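Local atomic coordinates of malate dehydrogenase (Entamoeba histolytica, PDB entry 3I0P), a protein that probably catalyses the NAD-dependent interconversion of malate and oxaloacetate, as a member of the malate/L-lactate dehydrogenase family. Residues A[106-111]-A[286-291]; A[113-118]-A[259-264]; A[150-155]-A[229-234]. One frame throughout, in Å; residues are numbered along the deposited sequence.

Contact 1: residues A[106-111]-A[286-291]; sequences EKAKKY and FIAINV
Ala108 meets Ala288 and Asn290 where the last turns of helix 93-111 lie on strand 282-290. Its methyl comes down over the strand backbone, with Ala108 CB 3.5 Å from Ala288 O and 4.0 Å from the methyl carbon Ala288 CB. The small side chains of Ala108 and Ala288, facing each other, are consistent with the close approach of the axes of helix 106-111 and strand 286-290, 7.2 Å, which run roughly the same way, 30° apart. The helix belongs to a beta-alpha-beta crossover between the parallel strands 83-87 and 113-121, and here it also reaches the next strand of the mixed sheet. Asn290 continues the close packing, its CB 3.4 Å from Ala108 O. With CG anti to the backbone N (chi1 -172°), its amide extends alongside the helix, and Asn290 ND2 comes within 3.8 Å of Lys109 CA.

Beyond this amide the contact thins toward solvent. The exposed Lys109 leaves the helix away from the strand; its aliphatic part lies loosely beside the Asn290 amide, Lys109 CD 4.2 Å from Asn290 ND2, while its ammonium group hydrogen-bonds to the carbonyl of Glu137. In the strand backbone, Ala288 pairs with Gly114 of the neighbouring strand, and Asn290 with Gly112 just before it. No hydrogen bond crosses between the two segments, so helix and strand are held here by the fit of small buried groups rather than by polar pairing.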
# COMPACT_ATOMS: atom_id res chain seq x y z
N GLU A 106 -6.64 -17.86 -12.03
CA GLU A 106 -6.56 -19.23 -12.49
C GLU A 106 -5.32 -19.91 -11.89
O GLU A 106 -5.41 -21.02 -11.35
CB GLU A 106 -6.49 -19.20 -14.02
CG GLU A 106 -6.84 -20.50 -14.73
CD GLU A 106 -6.41 -20.50 -16.20
OE1 GLU A 106 -5.78 -19.50 -16.65
OE2 GLU A 106 -6.71 -21.49 -16.91
N LYS A 107 -4.18 -19.23 -11.98
CA LYS A 107 -2.93 -19.68 -11.37
C LYS A 107 -2.98 -19.74 -9.85
O LYS A 107 -2.30 -20.58 -9.24
CB LYS A 107 -1.77 -18.76 -11.79
CG LYS A 107 -1.56 -18.64 -13.28
CD LYS A 107 -0.30 -17.87 -13.59
CE LYS A 107 0.02 -17.95 -15.07
NZ LYS A 107 0.24 -19.36 -15.51
N ALA A 108 -3.74 -18.85 -9.22
CA ALA A 108 -3.84 -18.88 -7.76
C ALA A 108 -4.63 -20.10 -7.32
O ALA A 108 -4.25 -20.76 -6.36
CB ALA A 108 -4.46 -17.59 -7.22
N LYS A 109 -5.69 -20.40 -8.06
CA LYS A 109 -6.54 -21.56 -7.79
C LYS A 109 -5.78 -22.88 -7.91
O LYS A 109 -6.05 -23.83 -7.17
CB LYS A 109 -7.75 -21.57 -8.73
CG LYS A 109 -8.75 -20.45 -8.47
CD LYS A 109 -9.47 -20.64 -7.15
CE LYS A 109 -10.83 -19.99 -7.20
NZ LYS A 109 -11.47 -20.05 -5.87
N LYS A 110 -4.84 -22.94 -8.84
CA LYS A 110 -4.06 -24.15 -9.05
C LYS A 110 -2.85 -24.28 -8.10
O LYS A 110 -2.53 -25.38 -7.69
CB LYS A 110 -3.61 -24.26 -10.51
CG LYS A 110 -3.26 -25.67 -10.94
CD LYS A 110 -2.75 -25.70 -12.37
CE LYS A 110 -1.95 -26.98 -12.65
NZ LYS A 110 -1.67 -27.14 -14.11
N TYR A 111 -2.21 -23.16 -7.75
CA TYR A 111 -0.95 -23.19 -6.98
C TYR A 111 -0.96 -22.43 -5.67
O TYR A 111 -0.07 -22.62 -4.84
CB TYR A 111 0.21 -22.66 -7.82
CG TYR A 111 0.51 -23.48 -9.05
CD1 TYR A 111 0.05 -23.06 -10.30
CD2 TYR A 111 1.24 -24.67 -8.97
CE1 TYR A 111 0.31 -23.80 -11.44
CE2 TYR A 111 1.51 -25.42 -10.11
CZ TYR A 111 1.04 -24.98 -11.34
OH TYR A 111 1.29 -25.71 -12.49
N PHE A 286 -1.19 -7.42 -11.68
CA PHE A 286 -2.36 -8.07 -11.09
C PHE A 286 -1.91 -9.26 -10.25
O PHE A 286 -1.27 -10.18 -10.76
CB PHE A 286 -3.33 -8.54 -12.18
CG PHE A 286 -3.71 -7.46 -13.14
CD1 PHE A 286 -4.71 -6.55 -12.81
CD2 PHE A 286 -3.06 -7.35 -14.36
CE1 PHE A 286 -5.07 -5.54 -13.69
CE2 PHE A 286 -3.41 -6.34 -15.25
CZ PHE A 286 -4.42 -5.43 -14.90
N ILE A 287 -2.25 -9.20 -8.96
CA ILE A 287 -1.91 -10.25 -8.01
C ILE A 287 -3.18 -10.89 -7.47
O ILE A 287 -4.12 -10.20 -7.11
CB ILE A 287 -1.07 -9.69 -6.82
CG1 ILE A 287 0.25 -9.11 -7.31
CG2 ILE A 287 -0.82 -10.77 -5.74
CD1 ILE A 287 1.10 -8.56 -6.18
N ALA A 288 -3.19 -12.22 -7.42
CA ALA A 288 -4.29 -12.97 -6.82
C ALA A 288 -3.77 -13.98 -5.79
O ALA A 288 -2.83 -14.73 -6.05
CB ALA A 288 -5.10 -13.67 -7.89
N ILE A 289 -4.39 -13.99 -4.61
CA ILE A 289 -3.99 -14.87 -3.52
C ILE A 289 -5.19 -15.74 -3.15
O ILE A 289 -6.24 -15.23 -2.77
CB ILE A 289 -3.53 -14.07 -2.27
CG1 ILE A 289 -2.26 -13.29 -2.58
CG2 ILE A 289 -3.34 -15.00 -1.06
CD1 ILE A 289 -2.07 -12.12 -1.68
N ASN A 290 -5.01 -17.05 -3.24
CA ASN A 290 -6.09 -17.99 -2.97
C ASN A 290 -6.27 -18.20 -1.48
O ASN A 290 -5.46 -18.87 -0.83
CB ASN A 290 -5.83 -19.32 -3.68
CG ASN A 290 -7.01 -20.27 -3.60
OD1 ASN A 290 -8.12 -19.89 -3.21
ND2 ASN A 290 -6.78 -21.51 -4.00
N VAL A 291 -7.35 -17.63 -0.94
CA VAL A 291 -7.66 -17.70 0.48
C VAL A 291 -7.74 -19.14 1.03
O VAL A 291 -7.14 -19.45 2.08
CB VAL A 291 -8.97 -16.92 0.80
CG1 VAL A 291 -9.53 -17.31 2.17
CG2 VAL A 291 -8.74 -15.42 0.69

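Contact 2: residues A[113-118]-A[259-264]; sequences MGMVVV and SCLSIA
Met115 turns CG anti to its own backbone N (chi1 -180°) and stays extended beyond it, which carries the terminal methyl from strand 113-121 out to Leu261. Leu261 has CG anti to the carbonyl carbon (chi1 -66°), and the two side chains cross at about a right angle, Met115 CE lying 3.6 Å from Leu261 CD1. The strand is the second parallel strand of a beta-alpha-beta crossover in the central mixed sheet. The loop after helix 244-259 packs on one face of it, the face carrying Met115 and Val117, whereas Val116 points to helix 93-111.

Val117 fits both its methyls beneath the loop. CG1 and CG2 each lie 4.0 Å from Leu261 CB, forming a fork against that one carbon, and Val117 CG2 also reaches within 3.7 Å of Ser262 CB. The dimer interface is close by: Met115 packs on Met113 of the second subunit, and the carbonyl of Cys260 accepts a hydrogen bond from Arg295 of that subunit. At the end of the contact, the Ser262 hydroxyl can bond weakly to the carbonyl of Ser258 or of Val118, its one proton assignable to neither, with Ser262 OG 2.9 Å from Val118 O.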
# COMPACT_ATOMS: atom_id res chain seq x y z
N MET A 113 -1.06 -18.92 -5.47
CA MET A 113 -0.84 -17.53 -5.84
C MET A 113 -0.60 -17.35 -7.33
O MET A 113 -0.16 -18.27 -8.01
CB MET A 113 0.33 -16.96 -5.05
CG MET A 113 0.06 -16.89 -3.57
SD MET A 113 1.53 -16.43 -2.70
CE MET A 113 1.44 -14.63 -2.83
N GLY A 114 -0.88 -16.14 -7.81
CA GLY A 114 -0.69 -15.82 -9.21
C GLY A 114 -0.37 -14.35 -9.37
O GLY A 114 -0.93 -13.50 -8.65
N MET A 115 0.53 -14.05 -10.30
CA MET A 115 0.86 -12.67 -10.66
C MET A 115 1.07 -12.53 -12.15
O MET A 115 1.87 -13.24 -12.77
CB MET A 115 2.10 -12.17 -9.91
CG MET A 115 2.46 -10.73 -10.26
SD MET A 115 3.50 -9.95 -9.02
CE MET A 115 3.71 -8.33 -9.74
N VAL A 116 0.33 -11.60 -12.75
CA VAL A 116 0.47 -11.34 -14.16
C VAL A 116 0.78 -9.88 -14.33
O VAL A 116 0.10 -9.04 -13.74
CB VAL A 116 -0.79 -11.74 -14.93
CG1 VAL A 116 -0.73 -11.25 -16.35
CG2 VAL A 116 -0.95 -13.25 -14.90
N VAL A 117 1.81 -9.58 -15.11
CA VAL A 117 2.15 -8.18 -15.41
C VAL A 117 1.97 -7.88 -16.90
O VAL A 117 2.01 -8.78 -17.74
CB VAL A 117 3.58 -7.79 -14.92
CG1 VAL A 117 3.65 -7.87 -13.40
CG2 VAL A 117 4.65 -8.66 -15.56
N VAL A 118 1.74 -6.60 -17.21
CA VAL A 118 1.44 -6.20 -18.58
C VAL A 118 2.31 -5.01 -18.98
O VAL A 118 2.48 -4.07 -18.20
CB VAL A 118 -0.06 -5.81 -18.76
CG1 VAL A 118 -0.35 -5.43 -20.19
CG2 VAL A 118 -0.98 -6.95 -18.31
N SER A 259 5.83 -1.33 -14.28
CA SER A 259 6.80 -1.23 -15.40
C SER A 259 8.02 -2.17 -15.38
O SER A 259 8.45 -2.66 -16.42
CB SER A 259 7.26 0.21 -15.59
OG SER A 259 7.82 0.73 -14.40
N CYS A 260 8.58 -2.43 -14.20
CA CYS A 260 9.88 -3.09 -14.13
C CYS A 260 9.85 -4.57 -14.41
O CYS A 260 10.84 -5.14 -14.89
CB CYS A 260 10.55 -2.82 -12.78
SG CYS A 260 11.12 -1.12 -12.66
N LEU A 261 8.72 -5.21 -14.13
CA LEU A 261 8.59 -6.64 -14.35
C LEU A 261 8.19 -6.97 -15.80
O LEU A 261 8.62 -7.96 -16.35
CB LEU A 261 7.65 -7.27 -13.32
CG LEU A 261 8.15 -7.25 -11.86
CD1 LEU A 261 7.03 -7.46 -10.87
CD2 LEU A 261 9.27 -8.26 -11.62
N SER A 262 7.39 -6.10 -16.41
CA SER A 262 6.94 -6.30 -17.79
C SER A 262 7.74 -5.54 -18.86
O SER A 262 7.51 -5.74 -20.06
CB SER A 262 5.47 -5.88 -17.90
OG SER A 262 5.33 -4.50 -17.58
N ILE A 263 8.67 -4.68 -18.43
CA ILE A 263 9.41 -3.74 -19.32
C ILE A 263 8.49 -2.74 -20.05
O ILE A 263 8.50 -2.63 -21.28
CB ILE A 263 10.40 -4.43 -20.32
CG1 ILE A 263 11.01 -5.71 -19.72
CG2 ILE A 263 11.51 -3.47 -20.70
CD1 ILE A 263 11.83 -6.54 -20.72
N ALA A 264 7.69 -2.00 -19.28
CA ALA A 264 6.80 -0.97 -19.82
C ALA A 264 7.43 0.39 -19.67
O ALA A 264 8.35 0.55 -18.86
CB ALA A 264 5.45 -1.00 -19.09

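Contact 3: residues A[150-155]-A[229-234]; sequences SVAATF and KAYLHP
Val151 and Leu232 form a single beta bridge of parallel pattern, in which Leu232 gives its N-H to the residue before Val151 and takes one from the residue after it. Leu232 N lies 2.7 Å from Ser150 O, in the carbonyl plane and almost straight at the hydrogen (175°); Ala152 N lies 3.0 Å from Leu232 O and approaches nearly end-on to that carbonyl. On the far side of the loop, Ser150 and Val151 both face Leu161 in a classic beta bulge. The bridge thus ties this loop to the small two-stranded sheet of 207-209 and 230-232.

The side chains part to several sides of the bridge. The methyl of Ala152 sits over one face of the Tyr231 ring in a CH-pi contact, its CB 3.8 Å from the ring centroid and 28° off the normal. Tyr231 can offer that face because CG lies between its backbone N and carbonyl carbon (chi1 52°), placing the ring beside Ala152, while its hydroxyl bonds to Asp157. The two methyls of Val151 divide between two neighbours: CG2 is 3.9 Å from Leu232 CB, and CG1 lies 4.1 Å from Pro234 CG. Pro234 also covers the carbonyl of Ala152, to which water 1 donates a hydrogen bond (water O to Ala152 O 3.1 Å). The same water reaches His233 ND1 weakly, at the edge of a ring whose NE2 is bonded to Ser208.

Farther along the loop, Thr154 and Phe155 touch NAD, and Phe155 stacks on His320 of the second subunit. Two backbone bonds and a water therefore satisfy buried peptide groups just before, in the chain, the residues that touch NAD, so the loop is held by main-chain bonding on its approach to the cofactor.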
# COMPACT_ATOMS: atom_id res chain seq x y z
N SER A 150 2.15 13.31 -13.46
CA SER A 150 1.28 14.36 -12.93
C SER A 150 1.63 14.70 -11.48
O SER A 150 1.23 15.74 -10.96
CB SER A 150 -0.18 13.93 -13.02
OG SER A 150 -0.48 12.91 -12.07
N VAL A 151 2.37 13.80 -10.82
CA VAL A 151 2.64 13.89 -9.39
C VAL A 151 4.13 14.17 -9.09
O VAL A 151 5.02 13.54 -9.68
CB VAL A 151 2.15 12.59 -8.64
CG1 VAL A 151 2.39 12.67 -7.13
CG2 VAL A 151 0.68 12.31 -8.93
N ALA A 152 4.38 15.12 -8.19
CA ALA A 152 5.74 15.44 -7.76
C ALA A 152 6.20 14.55 -6.61
O ALA A 152 5.45 14.32 -5.66
CB ALA A 152 5.84 16.89 -7.34
N ALA A 153 7.43 14.07 -6.72
CA ALA A 153 8.13 13.40 -5.62
C ALA A 153 8.17 14.30 -4.38
O ALA A 153 7.85 15.49 -4.46
CB ALA A 153 9.55 13.05 -6.04
N THR A 154 8.55 13.74 -3.23
CA THR A 154 8.73 14.54 -2.01
C THR A 154 9.97 15.41 -2.19
O THR A 154 11.06 14.91 -2.50
CB THR A 154 8.85 13.66 -0.75
OG1 THR A 154 7.70 12.82 -0.64
CG2 THR A 154 8.95 14.52 0.50
N PHE A 155 9.78 16.72 -1.99
CA PHE A 155 10.80 17.77 -2.23
C PHE A 155 10.93 18.13 -3.71
O PHE A 155 11.88 18.83 -4.10
CB PHE A 155 12.18 17.43 -1.62
CG PHE A 155 12.14 17.07 -0.16
CD1 PHE A 155 11.28 17.72 0.73
CD2 PHE A 155 12.99 16.08 0.35
CE1 PHE A 155 11.25 17.38 2.08
CE2 PHE A 155 12.97 15.73 1.70
CZ PHE A 155 12.10 16.38 2.57
N LYS A 229 4.79 22.45 -15.44
CA LYS A 229 4.78 23.67 -14.63
C LYS A 229 3.76 23.65 -13.47
O LYS A 229 3.60 24.64 -12.75
CB LYS A 229 4.61 24.93 -15.51
N ALA A 230 3.09 22.52 -13.29
CA ALA A 230 2.24 22.25 -12.12
C ALA A 230 2.24 20.75 -11.83
O ALA A 230 2.65 19.95 -12.67
CB ALA A 230 0.82 22.74 -12.34
N TYR A 231 1.78 20.38 -10.64
CA TYR A 231 1.82 18.98 -10.21
C TYR A 231 0.88 18.66 -9.05
O TYR A 231 0.52 19.55 -8.27
CB TYR A 231 3.26 18.59 -9.84
CG TYR A 231 3.91 19.53 -8.85
CD1 TYR A 231 3.62 19.45 -7.48
CD2 TYR A 231 4.82 20.50 -9.27
CE1 TYR A 231 4.21 20.31 -6.57
CE2 TYR A 231 5.41 21.37 -8.36
CZ TYR A 231 5.11 21.26 -7.01
OH TYR A 231 5.69 22.11 -6.10
N LEU A 232 0.47 17.39 -8.96
CA LEU A 232 -0.29 16.87 -7.82
C LEU A 232 0.64 16.39 -6.70
O LEU A 232 1.78 16.00 -6.96
CB LEU A 232 -1.16 15.70 -8.28
CG LEU A 232 -2.36 15.94 -9.19
CD1 LEU A 232 -2.58 14.75 -10.08
CD2 LEU A 232 -3.60 16.21 -8.38
N HIS A 233 0.15 16.43 -5.46
CA HIS A 233 0.91 15.91 -4.32
C HIS A 233 0.59 14.45 -4.05
O HIS A 233 -0.53 14.01 -4.30
CB HIS A 233 0.64 16.73 -3.05
CG HIS A 233 1.06 18.17 -3.16
ND1 HIS A 233 2.38 18.55 -3.26
CD2 HIS A 233 0.33 19.31 -3.22
CE1 HIS A 233 2.45 19.86 -3.36
NE2 HIS A 233 1.22 20.35 -3.33
N PRO A 234 1.57 13.70 -3.52
CA PRO A 234 1.28 12.33 -3.09
C PRO A 234 0.38 12.32 -1.86
O PRO A 234 0.24 13.35 -1.18
CB PRO A 234 2.66 11.78 -2.71
CG PRO A 234 3.66 12.77 -3.23
CD PRO A 234 2.97 14.08 -3.24
O HOH W 1 5.06 16.51 -3.46

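All three contacts are largely buried but serve different parts of the fold. Contacts 1 and 2 share the central sheet: strands 282-290 and 113-121 are neighbours in it, joined by a probable hydrogen bond from Ala288 N to Gly114 O (2.9 Å), and Ile287 packs on Met115. The helix covers it by small groups packed on carbonyls and an amide without hydrogen bonds, an exposed lysine at the edge; the loop by apolar side chains and one weak hydroxyl bond. Contact 3 stands apart, its centre about 25 Å from contact 2's and 35 Å from contact 1's. There loop and strand are paired by backbone bonds and a water, beside NAD. Each also touches the second subunit.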